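Local coordinates for levansucrase (Bacillus megaterium, PDB 3OM4), which belongs to the levansucrase/invertase family, enzymes whose single catalytic domain is folded as a five-bladed beta-propeller, at residues A[33-38]-A[376-381]; A[44-49]-A[113-118]; A[332-337]-A[360-365]; A[403-408]-A[428-433]. The protein carries 1 engineered substitution. All blocks are in the same frame, centred on the assembly; numbering follows the deposited sequence.

Contact 1: A[33-38]-A[376-381]; sequences DQFKVP and TGLVLH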
# COMPACT_ATOMS: atom_id res chain seq x y z
N ASP A 33 -12.20 -7.30 -19.33
CA ASP A 33 -10.75 -7.48 -19.39
C ASP A 33 -10.00 -6.14 -19.37
O ASP A 33 -8.76 -6.11 -19.34
CB ASP A 33 -10.35 -8.35 -20.59
CG ASP A 33 -10.65 -9.84 -20.36
OD1 ASP A 33 -11.02 -10.22 -19.23
OD2 ASP A 33 -10.49 -10.63 -21.31
N GLN A 34 -10.74 -5.03 -19.37
CA GLN A 34 -10.15 -3.71 -19.13
C GLN A 34 -9.62 -3.60 -17.70
O GLN A 34 -8.63 -2.90 -17.46
CB GLN A 34 -11.16 -2.58 -19.41
CG GLN A 34 -10.57 -1.18 -19.23
CD GLN A 34 -11.57 -0.05 -19.44
OE1 GLN A 34 -12.70 -0.27 -19.88
NE2 GLN A 34 -11.15 1.17 -19.12
N PHE A 35 -10.26 -4.31 -16.76
CA PHE A 35 -9.95 -4.17 -15.33
C PHE A 35 -9.46 -5.45 -14.65
O PHE A 35 -8.79 -5.39 -13.62
CB PHE A 35 -11.17 -3.66 -14.57
CG PHE A 35 -11.85 -2.50 -15.24
CD1 PHE A 35 -11.26 -1.25 -15.26
CD2 PHE A 35 -13.09 -2.67 -15.84
CE1 PHE A 35 -11.89 -0.17 -15.88
CE2 PHE A 35 -13.73 -1.60 -16.45
CZ PHE A 35 -13.13 -0.35 -16.47
N LYS A 36 -9.84 -6.60 -15.21
CA LYS A 36 -9.49 -7.90 -14.62
C LYS A 36 -7.98 -8.11 -14.60
O LYS A 36 -7.31 -7.92 -15.61
CB LYS A 36 -10.15 -9.03 -15.42
CG LYS A 36 -10.03 -10.41 -14.77
CD LYS A 36 -10.26 -11.54 -15.77
CE LYS A 36 -9.02 -11.78 -16.63
NZ LYS A 36 -9.18 -12.93 -17.56
N VAL A 37 -7.47 -8.49 -13.43
CA VAL A 37 -6.08 -8.91 -13.30
C VAL A 37 -5.89 -10.10 -14.26
O VAL A 37 -6.70 -11.03 -14.24
CB VAL A 37 -5.75 -9.33 -11.84
CG1 VAL A 37 -4.38 -9.98 -11.74
CG2 VAL A 37 -5.83 -8.12 -10.91
N PRO A 38 -4.85 -10.06 -15.12
CA PRO A 38 -4.63 -11.17 -16.05
C PRO A 38 -4.64 -12.54 -15.38
O PRO A 38 -4.16 -12.68 -14.25
CB PRO A 38 -3.24 -10.88 -16.61
CG PRO A 38 -3.12 -9.41 -16.55
CD PRO A 38 -3.88 -8.97 -15.32
N THR A 376 -15.36 5.63 -12.03
CA THR A 376 -15.72 5.05 -10.73
C THR A 376 -14.55 4.94 -9.77
O THR A 376 -14.75 4.79 -8.56
CB THR A 376 -16.29 3.63 -10.91
OG1 THR A 376 -15.25 2.77 -11.38
CG2 THR A 376 -17.46 3.62 -11.89
N GLY A 377 -13.33 4.98 -10.31
CA GLY A 377 -12.14 4.73 -9.51
C GLY A 377 -11.57 3.34 -9.70
O GLY A 377 -10.45 3.07 -9.28
N LEU A 378 -12.33 2.45 -10.34
CA LEU A 378 -11.84 1.10 -10.63
C LEU A 378 -10.64 1.11 -11.58
O LEU A 378 -10.70 1.72 -12.65
CB LEU A 378 -12.97 0.22 -11.19
CG LEU A 378 -12.61 -1.20 -11.63
CD1 LEU A 378 -12.17 -2.07 -10.45
CD2 LEU A 378 -13.79 -1.84 -12.33
N VAL A 379 -9.56 0.45 -11.18
CA VAL A 379 -8.42 0.22 -12.07
C VAL A 379 -8.16 -1.28 -12.24
O VAL A 379 -8.02 -1.77 -13.36
CB VAL A 379 -7.13 0.94 -11.60
CG1 VAL A 379 -5.98 0.66 -12.56
CG2 VAL A 379 -7.37 2.45 -11.50
N LEU A 380 -8.11 -2.01 -11.12
CA LEU A 380 -7.89 -3.45 -11.14
C LEU A 380 -8.91 -4.21 -10.29
O LEU A 380 -9.31 -3.73 -9.22
CB LEU A 380 -6.48 -3.81 -10.68
CG LEU A 380 -5.29 -3.33 -11.52
CD1 LEU A 380 -3.99 -3.71 -10.86
CD2 LEU A 380 -5.35 -3.91 -12.93
N HIS A 381 -9.32 -5.37 -10.78
CA HIS A 381 -10.23 -6.25 -10.05
C HIS A 381 -9.68 -7.68 -10.04
O HIS A 381 -9.43 -8.27 -11.09
CB HIS A 381 -11.64 -6.20 -10.65
CG HIS A 381 -12.62 -7.13 -9.99
ND1 HIS A 381 -13.40 -8.02 -10.70
CD2 HIS A 381 -12.94 -7.32 -8.68
CE1 HIS A 381 -14.16 -8.71 -9.87
NE2 HIS A 381 -13.90 -8.30 -8.64
O HOH W 1 -7.41 -0.81 -15.84
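Phe35 lays its ring against Leu378, whose CD2 methyl stands over one ring face, off centre toward the rim and 3.8 Å from the ring centroid: a CH-pi contact. Leu378 CG lies anti to its backbone N (chi1 177°), which carries the isobutyl group toward Phe35. The aliphatic chain of Gln34 lies over the opposite face, with its CG above the rim, and the carbonyl of Val379 meets the ring edge near its plane, so aliphatic carbons lie over both faces while a carbonyl oxygen sits at the edge. Beside the ring the backbones form a single bridge between Lys36 and His381. His381 N gives a bond of 2.9 Å to Phe35 O, and Val37 N returns a straighter one of 3.1 Å to His381 O. Water 1 adds a third link, donating to Gln34 O at 2.9 Å and to Val379 O at 2.7 Å.

Further out, a classic beta bulge sets Val379 and Leu380 both opposite Met358, and an ST turn of Thr376, whose OG1 accepts from Leu378 N, leads into the strand. Asp355 takes the His381 NE2 end, while Thr438 holds the Gln34 amide. Irregular loop and strand edge are thus joined by two direct backbone bonds and a water, which satisfies the carbonyls of Gln34 and Val379, two acceptors that could not bond each other.

Contact 2: A[44-49]-A[113-118]; sequences TIKNIA and SIDSWK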
# COMPACT_ATOMS: atom_id res chain seq x y z
N THR A 44 4.00 -22.42 -14.52
CA THR A 44 5.27 -21.70 -14.61
C THR A 44 5.65 -20.95 -13.33
O THR A 44 6.75 -20.39 -13.25
CB THR A 44 5.29 -20.72 -15.81
OG1 THR A 44 4.24 -19.75 -15.65
CG2 THR A 44 5.10 -21.46 -17.13
N ILE A 45 4.75 -20.94 -12.35
CA ILE A 45 4.96 -20.20 -11.10
C ILE A 45 6.05 -20.84 -10.23
O ILE A 45 5.99 -22.03 -9.91
CB ILE A 45 3.63 -20.04 -10.30
CG1 ILE A 45 2.57 -19.30 -11.13
CG2 ILE A 45 3.87 -19.37 -8.94
CD1 ILE A 45 3.01 -17.94 -11.70
N LYS A 46 7.04 -20.04 -9.86
CA LYS A 46 8.16 -20.47 -9.04
C LYS A 46 8.21 -19.71 -7.72
O LYS A 46 7.86 -18.52 -7.68
CB LYS A 46 9.48 -20.23 -9.77
CG LYS A 46 9.78 -21.13 -10.94
CD LYS A 46 11.11 -20.73 -11.56
CE LYS A 46 11.53 -21.65 -12.69
NZ LYS A 46 12.89 -21.29 -13.18
N ASN A 47 8.67 -20.38 -6.66
CA ASN A 47 9.10 -19.70 -5.44
C ASN A 47 10.33 -18.86 -5.76
O ASN A 47 11.07 -19.17 -6.70
CB ASN A 47 9.49 -20.70 -4.35
CG ASN A 47 8.34 -21.56 -3.87
OD1 ASN A 47 7.17 -21.17 -3.92
ND2 ASN A 47 8.67 -22.76 -3.38
N ILE A 48 10.55 -17.81 -4.97
CA ILE A 48 11.81 -17.07 -5.03
C ILE A 48 12.88 -17.96 -4.40
O ILE A 48 12.88 -18.17 -3.19
CB ILE A 48 11.73 -15.72 -4.27
CG1 ILE A 48 10.53 -14.91 -4.77
CG2 ILE A 48 13.03 -14.94 -4.42
CD1 ILE A 48 10.13 -13.77 -3.85
N ALA A 49 13.77 -18.49 -5.25
CA ALA A 49 14.76 -19.48 -4.82
C ALA A 49 15.68 -18.98 -3.70
O ALA A 49 16.04 -19.73 -2.80
CB ALA A 49 15.59 -19.94 -6.02
N SER A 113 14.95 -13.41 -15.11
CA SER A 113 14.29 -14.52 -14.42
C SER A 113 14.09 -14.27 -12.93
O SER A 113 14.82 -13.48 -12.32
CB SER A 113 15.07 -15.83 -14.64
OG SER A 113 16.32 -15.81 -13.98
N ILE A 114 13.09 -14.94 -12.35
CA ILE A 114 12.87 -14.90 -10.91
C ILE A 114 14.06 -15.51 -10.16
O ILE A 114 14.41 -15.07 -9.07
CB ILE A 114 11.52 -15.57 -10.50
CG1 ILE A 114 11.27 -15.43 -8.99
CG2 ILE A 114 11.46 -17.04 -10.98
CD1 ILE A 114 9.91 -15.90 -8.51
N ASP A 115 14.69 -16.51 -10.78
CA ASP A 115 15.89 -17.15 -10.23
C ASP A 115 17.09 -16.20 -10.15
O ASP A 115 18.07 -16.50 -9.46
CB ASP A 115 16.25 -18.41 -11.04
CG ASP A 115 15.28 -19.57 -10.82
OD1 ASP A 115 14.55 -19.58 -9.81
OD2 ASP A 115 15.26 -20.48 -11.67
N SER A 116 17.01 -15.07 -10.84
CA SER A 116 18.07 -14.06 -10.84
C SER A 116 18.04 -13.13 -9.63
O SER A 116 18.99 -12.38 -9.39
CB SER A 116 18.02 -13.22 -12.12
OG SER A 116 18.25 -14.02 -13.27
N TRP A 117 16.95 -13.18 -8.87
CA TRP A 117 16.81 -12.39 -7.65
C TRP A 117 17.60 -13.02 -6.52
O TRP A 117 17.27 -14.11 -6.06
CB TRP A 117 15.35 -12.24 -7.26
CG TRP A 117 14.60 -11.30 -8.13
CD1 TRP A 117 13.77 -11.63 -9.16
CD2 TRP A 117 14.62 -9.87 -8.07
NE1 TRP A 117 13.27 -10.49 -9.75
CE2 TRP A 117 13.77 -9.40 -9.10
CE3 TRP A 117 15.27 -8.94 -7.25
CZ2 TRP A 117 13.56 -8.04 -9.32
CZ3 TRP A 117 15.06 -7.59 -7.48
CH2 TRP A 117 14.21 -7.15 -8.51
N LYS A 118 18.66 -12.33 -6.10
CA LYS A 118 19.45 -12.75 -4.96
C LYS A 118 18.93 -12.08 -3.69
O LYS A 118 18.25 -11.05 -3.76
CB LYS A 118 20.93 -12.42 -5.17
CG LYS A 118 21.59 -13.21 -6.31
CD LYS A 118 23.06 -12.84 -6.48
CE LYS A 118 23.94 -13.56 -5.47
NZ LYS A 118 25.39 -13.38 -5.77
O HOH W 2 13.44 -18.13 -7.94
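Ile114 reaches with its CD1 methyl to the backbone of the opposite loop, coming to 3.4 Å from Lys46 O and 3.9 Å from Ile48 CG1, whose side chain it crosses at about a right angle. Both halves of the isoleucine are used. With CG1 anti to the backbone N (chi1 -176°) the longer branch runs to Ile48, while CG2 rests 3.8 Å from Lys46 CD. A beta-branched residue suits this place because it can meet two neighbours at once.

Lys46 is likewise used along its length. Its methylenes run fully extended past Ile114, and the ammonium arrives at Asp115, where NZ lies 2.9 Å from OD2 in a salt bridge that approaches from above the carboxylate plane. The other oxygen, Asp115 OD1, lies 2.6 Å from water 2, which accepts the N-H of Ala49 at 2.7 Å and also sits near Asn47 O. One aspartate therefore meets the lysine directly and the backbone of Ala49 through a water. Since Lys46, Ala49 and Asp115 are exposed, the polar contacts lie on the outer side, with the isoleucines behind them.

Thr424 touches both isoleucines, and Phe425 and Phe105 also flank Ile48. The short 3-10 turn 114-116, leading toward strand 118-122, thus packs with an irregular loop where the sheet holding strands 101-108 and 118-122 approaches strands 424-434 and 437-448, consistent with the junction of first and last blades in a beta-propeller.

Contact 3: A[332-337]-A[360-365]; sequences DGKWYL and GYVSNT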
# COMPACT_ATOMS: atom_id res chain seq x y z
N ASP A 332 2.42 12.61 -17.54
CA ASP A 332 1.85 13.57 -18.50
C ASP A 332 1.34 14.85 -17.83
O ASP A 332 0.30 15.38 -18.21
CB ASP A 332 0.71 12.92 -19.31
CG ASP A 332 1.13 11.65 -20.02
OD1 ASP A 332 2.25 11.61 -20.57
OD2 ASP A 332 0.33 10.70 -20.04
N GLY A 333 2.09 15.34 -16.84
CA GLY A 333 1.74 16.57 -16.13
C GLY A 333 0.64 16.44 -15.09
O GLY A 333 0.27 17.43 -14.45
N LYS A 334 0.12 15.23 -14.91
CA LYS A 334 -0.96 14.98 -13.95
C LYS A 334 -0.49 14.06 -12.83
O LYS A 334 0.45 13.29 -13.00
CB LYS A 334 -2.18 14.37 -14.65
CG LYS A 334 -2.47 14.95 -16.02
CD LYS A 334 -3.43 16.12 -15.97
CE LYS A 334 -4.85 15.66 -16.26
NZ LYS A 334 -5.69 16.78 -16.75
N TRP A 335 -1.18 14.14 -11.69
CA TRP A 335 -0.84 13.33 -10.53
C TRP A 335 -1.81 12.16 -10.37
O TRP A 335 -3.02 12.36 -10.28
CB TRP A 335 -0.83 14.20 -9.28
CG TRP A 335 0.38 15.05 -9.19
CD1 TRP A 335 0.50 16.36 -9.58
CD2 TRP A 335 1.67 14.66 -8.70
NE1 TRP A 335 1.79 16.80 -9.34
CE2 TRP A 335 2.52 15.78 -8.81
CE3 TRP A 335 2.18 13.46 -8.18
CZ2 TRP A 335 3.86 15.74 -8.41
CZ3 TRP A 335 3.51 13.42 -7.78
CH2 TRP A 335 4.33 14.55 -7.90
N TYR A 336 -1.26 10.95 -10.33
CA TYR A 336 -2.05 9.73 -10.21
C TYR A 336 -1.89 9.12 -8.83
O TYR A 336 -0.78 8.93 -8.35
CB TYR A 336 -1.70 8.73 -11.31
CG TYR A 336 -2.11 9.22 -12.68
CD1 TYR A 336 -3.37 8.91 -13.19
CD2 TYR A 336 -1.26 10.02 -13.44
CE1 TYR A 336 -3.77 9.38 -14.44
CE2 TYR A 336 -1.65 10.49 -14.69
CZ TYR A 336 -2.89 10.16 -15.18
OH TYR A 336 -3.27 10.63 -16.42
N LEU A 337 -3.02 8.81 -8.20
CA LEU A 337 -3.05 8.33 -6.83
C LEU A 337 -3.77 7.00 -6.79
O LEU A 337 -4.89 6.88 -7.28
CB LEU A 337 -3.77 9.35 -5.94
CG LEU A 337 -3.99 9.10 -4.44
CD1 LEU A 337 -2.68 9.03 -3.67
CD2 LEU A 337 -4.88 10.21 -3.88
N GLY A 360 -7.97 4.06 -8.40
CA GLY A 360 -7.09 5.11 -8.90
C GLY A 360 -7.79 6.42 -9.15
O GLY A 360 -8.97 6.45 -9.53
N TYR A 361 -7.05 7.51 -8.94
CA TYR A 361 -7.56 8.87 -9.02
C TYR A 361 -6.53 9.77 -9.67
O TYR A 361 -5.34 9.46 -9.68
CB TYR A 361 -7.95 9.38 -7.63
CG TYR A 361 -8.92 8.43 -7.00
CD1 TYR A 361 -10.29 8.58 -7.16
CD2 TYR A 361 -8.45 7.31 -6.30
CE1 TYR A 361 -11.18 7.67 -6.62
CE2 TYR A 361 -9.33 6.39 -5.77
CZ TYR A 361 -10.68 6.57 -5.93
OH TYR A 361 -11.54 5.65 -5.39
N VAL A 362 -7.00 10.88 -10.22
CA VAL A 362 -6.12 11.80 -10.94
C VAL A 362 -6.41 13.25 -10.57
O VAL A 362 -7.57 13.64 -10.39
CB VAL A 362 -6.19 11.57 -12.48
CG1 VAL A 362 -7.61 11.76 -13.02
CG2 VAL A 362 -5.18 12.45 -13.22
N SER A 363 -5.35 14.04 -10.44
CA SER A 363 -5.44 15.46 -10.12
C SER A 363 -4.45 16.27 -10.95
O SER A 363 -3.42 15.75 -11.38
CB SER A 363 -5.15 15.68 -8.63
OG SER A 363 -5.12 17.06 -8.31
N ASN A 364 -4.77 17.54 -11.18
CA ASN A 364 -3.86 18.45 -11.88
C ASN A 364 -2.68 18.89 -11.01
O ASN A 364 -1.63 19.28 -11.53
CB ASN A 364 -4.61 19.67 -12.40
CG ASN A 364 -5.61 19.31 -13.49
OD1 ASN A 364 -5.31 18.56 -14.41
ND2 ASN A 364 -6.82 19.86 -13.38
N THR A 365 -2.86 18.82 -9.69
CA THR A 365 -1.80 19.15 -8.74
C THR A 365 -1.70 18.10 -7.63
O THR A 365 -2.65 17.35 -7.39
CB THR A 365 -2.01 20.54 -8.08
OG1 THR A 365 -3.34 20.64 -7.58
CG2 THR A 365 -1.75 21.66 -9.08
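Tyr336 and Val362, a non-hydrogen-bonded pair of antiparallel strands, form the tight centre of this contact. The two side chains lie alongside, pointing the same way, and Val362 CG2 sits over one face of the phenol ring, 3.9 Å from its centroid. Val362 places CG2 anti to its backbone N, leaving CG1 in the crowded position between N and the carbonyl carbon. Gly435 O takes the buried tyrosine hydroxyl, and Leu373 packs on both residues.

On either side of this pair come hydrogen-bonded ones. Trp335 N meets Ser363 O at 2.8 Å, and Leu337 and Tyr361 exchange two bonds, also of 2.8 Å between each N and the other's O. On the sheet face that carries Trp335, the indole CD1 comes 3.4 Å from Thr365 C.

Toward the strand end the contact becomes looser and exposed. Lys334 folds its chain at chi2 and chi3 to bring NZ 3.0 Å from Asn364 OD1, a bond lying in the carbonyl plane. Just inside this end, the buried Ser363 OG donates to Thr365 O at 2.7 Å, holding the chain as it leaves the strand. The chemistry thus shifts from apolar ring and methyl inside to a lysine-amide bond at the exposed end, where water can probably compete for both groups.

Contact 4: A[403-408]-A[428-433]; sequences GDNVVI and SFLVNI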
# COMPACT_ATOMS: atom_id res chain seq x y z
N GLY A 403 6.93 5.71 -22.32
CA GLY A 403 5.70 5.01 -22.65
C GLY A 403 4.55 5.34 -21.73
O GLY A 403 4.73 6.02 -20.70
N ASP A 404 3.36 4.87 -22.09
CA ASP A 404 2.14 5.15 -21.34
C ASP A 404 1.75 4.02 -20.40
O ASP A 404 0.78 4.13 -19.64
CB ASP A 404 0.99 5.48 -22.30
CG ASP A 404 1.24 6.76 -23.08
OD1 ASP A 404 1.78 7.73 -22.50
OD2 ASP A 404 0.88 6.81 -24.27
N ASN A 405 2.51 2.93 -20.45
CA ASN A 405 2.26 1.78 -19.59
C ASN A 405 2.98 1.89 -18.26
O ASN A 405 4.08 2.44 -18.18
CB ASN A 405 2.66 0.48 -20.29
CG ASN A 405 1.84 0.21 -21.54
OD1 ASN A 405 0.65 0.52 -21.60
ND2 ASN A 405 2.48 -0.39 -22.54
N VAL A 406 2.34 1.37 -17.22
CA VAL A 406 2.99 1.17 -15.93
C VAL A 406 3.04 -0.33 -15.67
O VAL A 406 2.20 -1.08 -16.19
CB VAL A 406 2.26 1.91 -14.77
CG1 VAL A 406 2.30 3.41 -14.99
CG2 VAL A 406 0.81 1.41 -14.60
N VAL A 407 4.02 -0.77 -14.89
CA VAL A 407 4.16 -2.17 -14.53
C VAL A 407 3.43 -2.42 -13.21
O VAL A 407 3.67 -1.73 -12.23
CB VAL A 407 5.64 -2.59 -14.39
CG1 VAL A 407 5.78 -3.96 -13.73
CG2 VAL A 407 6.32 -2.59 -15.75
N ILE A 408 2.52 -3.40 -13.20
CA ILE A 408 1.86 -3.79 -11.97
C ILE A 408 2.60 -4.96 -11.34
O ILE A 408 2.72 -6.03 -11.94
CB ILE A 408 0.37 -4.18 -12.18
CG1 ILE A 408 -0.39 -3.09 -12.94
CG2 ILE A 408 -0.29 -4.51 -10.83
CD1 ILE A 408 -0.49 -1.74 -12.23
N SER A 428 4.47 -10.01 -13.23
CA SER A 428 4.08 -8.62 -13.40
C SER A 428 3.31 -8.46 -14.70
O SER A 428 3.36 -9.34 -15.57
CB SER A 428 5.30 -7.71 -13.36
OG SER A 428 5.96 -7.81 -12.11
N PHE A 429 2.56 -7.37 -14.83
CA PHE A 429 1.84 -7.08 -16.07
C PHE A 429 1.71 -5.58 -16.29
O PHE A 429 2.16 -4.78 -15.46
CB PHE A 429 0.47 -7.78 -16.10
CG PHE A 429 -0.47 -7.35 -15.01
CD1 PHE A 429 -1.42 -6.36 -15.25
CD2 PHE A 429 -0.42 -7.93 -13.75
CE1 PHE A 429 -2.31 -5.96 -14.25
CE2 PHE A 429 -1.30 -7.54 -12.74
CZ PHE A 429 -2.24 -6.56 -12.99
N LEU A 430 1.12 -5.19 -17.42
CA LEU A 430 1.07 -3.78 -17.79
C LEU A 430 -0.33 -3.20 -17.75
O LEU A 430 -1.31 -3.86 -18.10
CB LEU A 430 1.68 -3.57 -19.18
CG LEU A 430 3.12 -4.01 -19.45
CD1 LEU A 430 3.42 -3.88 -20.94
CD2 LEU A 430 4.11 -3.19 -18.63
N VAL A 431 -0.40 -1.94 -17.31
CA VAL A 431 -1.61 -1.15 -17.37
C VAL A 431 -1.31 0.15 -18.12
O VAL A 431 -0.37 0.87 -17.78
CB VAL A 431 -2.19 -0.86 -15.96
CG1 VAL A 431 -3.21 0.27 -15.99
CG2 VAL A 431 -2.82 -2.12 -15.37
N ASN A 432 -2.10 0.42 -19.15
CA ASN A 432 -2.01 1.65 -19.92
C ASN A 432 -2.72 2.78 -19.19
O ASN A 432 -3.83 2.59 -18.68
CB ASN A 432 -2.63 1.45 -21.30
CG ASN A 432 -2.58 2.70 -22.16
OD1 ASN A 432 -3.54 3.47 -22.21
ND2 ASN A 432 -1.46 2.91 -22.83
N ILE A 433 -2.08 3.95 -19.13
CA ILE A 433 -2.68 5.15 -18.55
C ILE A 433 -2.85 6.21 -19.63
O ILE A 433 -1.88 6.63 -20.25
CB ILE A 433 -1.83 5.73 -17.38
CG1 ILE A 433 -1.37 4.64 -16.40
CG2 ILE A 433 -2.56 6.88 -16.68
CD1 ILE A 433 -2.48 3.98 -15.59
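Backbone hydrogen bonds tie Val406 to Val431 and Ile408 to Phe429 in antiparallel register. Val406 N reaches Val431 O at 2.8 Å and Ile408 N reaches Phe429 O at 2.7 Å, both nearly straight; Ile433 N extends the ladder to Asp404 O at 2.9 Å. Between them CA-H...O contacts close the gaps, as from Leu430 CA to Val406 O (3.3 Å).

Apolar packing dominates the face of Ile408 and Phe429. Ile408 CB stands over the phenyl ring, 3.7 Å from its centroid and displaced toward the rim. Phe429 CG occupies the narrow site between backbone N and carbonyl carbon (chi1 62°), which swings the ring beneath the isoleucine, while Ile408 CG1 presses on Val431 CG2 at 3.6 Å. Branching at CB lets Ile408 set CG2 on the ring and still send CG1 to the valine. On the other face Val407 CG2 meets Leu430 CD2.

The polar side-chain link is slight: Asn432 ND2 gives a weak bond to Asn405 OD1 at 3.4 Å, with the two amide planes 74° apart, at a partly exposed end of the hairpin.

These are the middle strands of a four-stranded antiparallel sheet. Strand 392-398 flanks 405-412 and strand 437-448 flanks 424-434, while Leu380 of strand 371-382 packs on the face carrying Ile408, Phe429 and Val431.

Contacts 3 and 4 belong to two successive four-stranded antiparallel sheets, spanning 326-382 and 392-448, consistent with adjacent blades of the propeller. Their centres are about 16 Å apart, and in the conformer given Ile433 lies against Tyr336. Contact 1 ties the early loop 33-38 to strand 371-382, the neighbour of strand 356-363 from contact 3, and lies about 12 Å from contact 4, centre to centre, with Leu380 and Pro38 touching Phe429. Contact 2 is more remote, about 34 Å from contact 3 between centres, and touches none of the others. In sequence, contacts 2 and 3 fall between the two ends of contact 1, and contact 4 follows. The N-terminal region is thereby fastened to late strands.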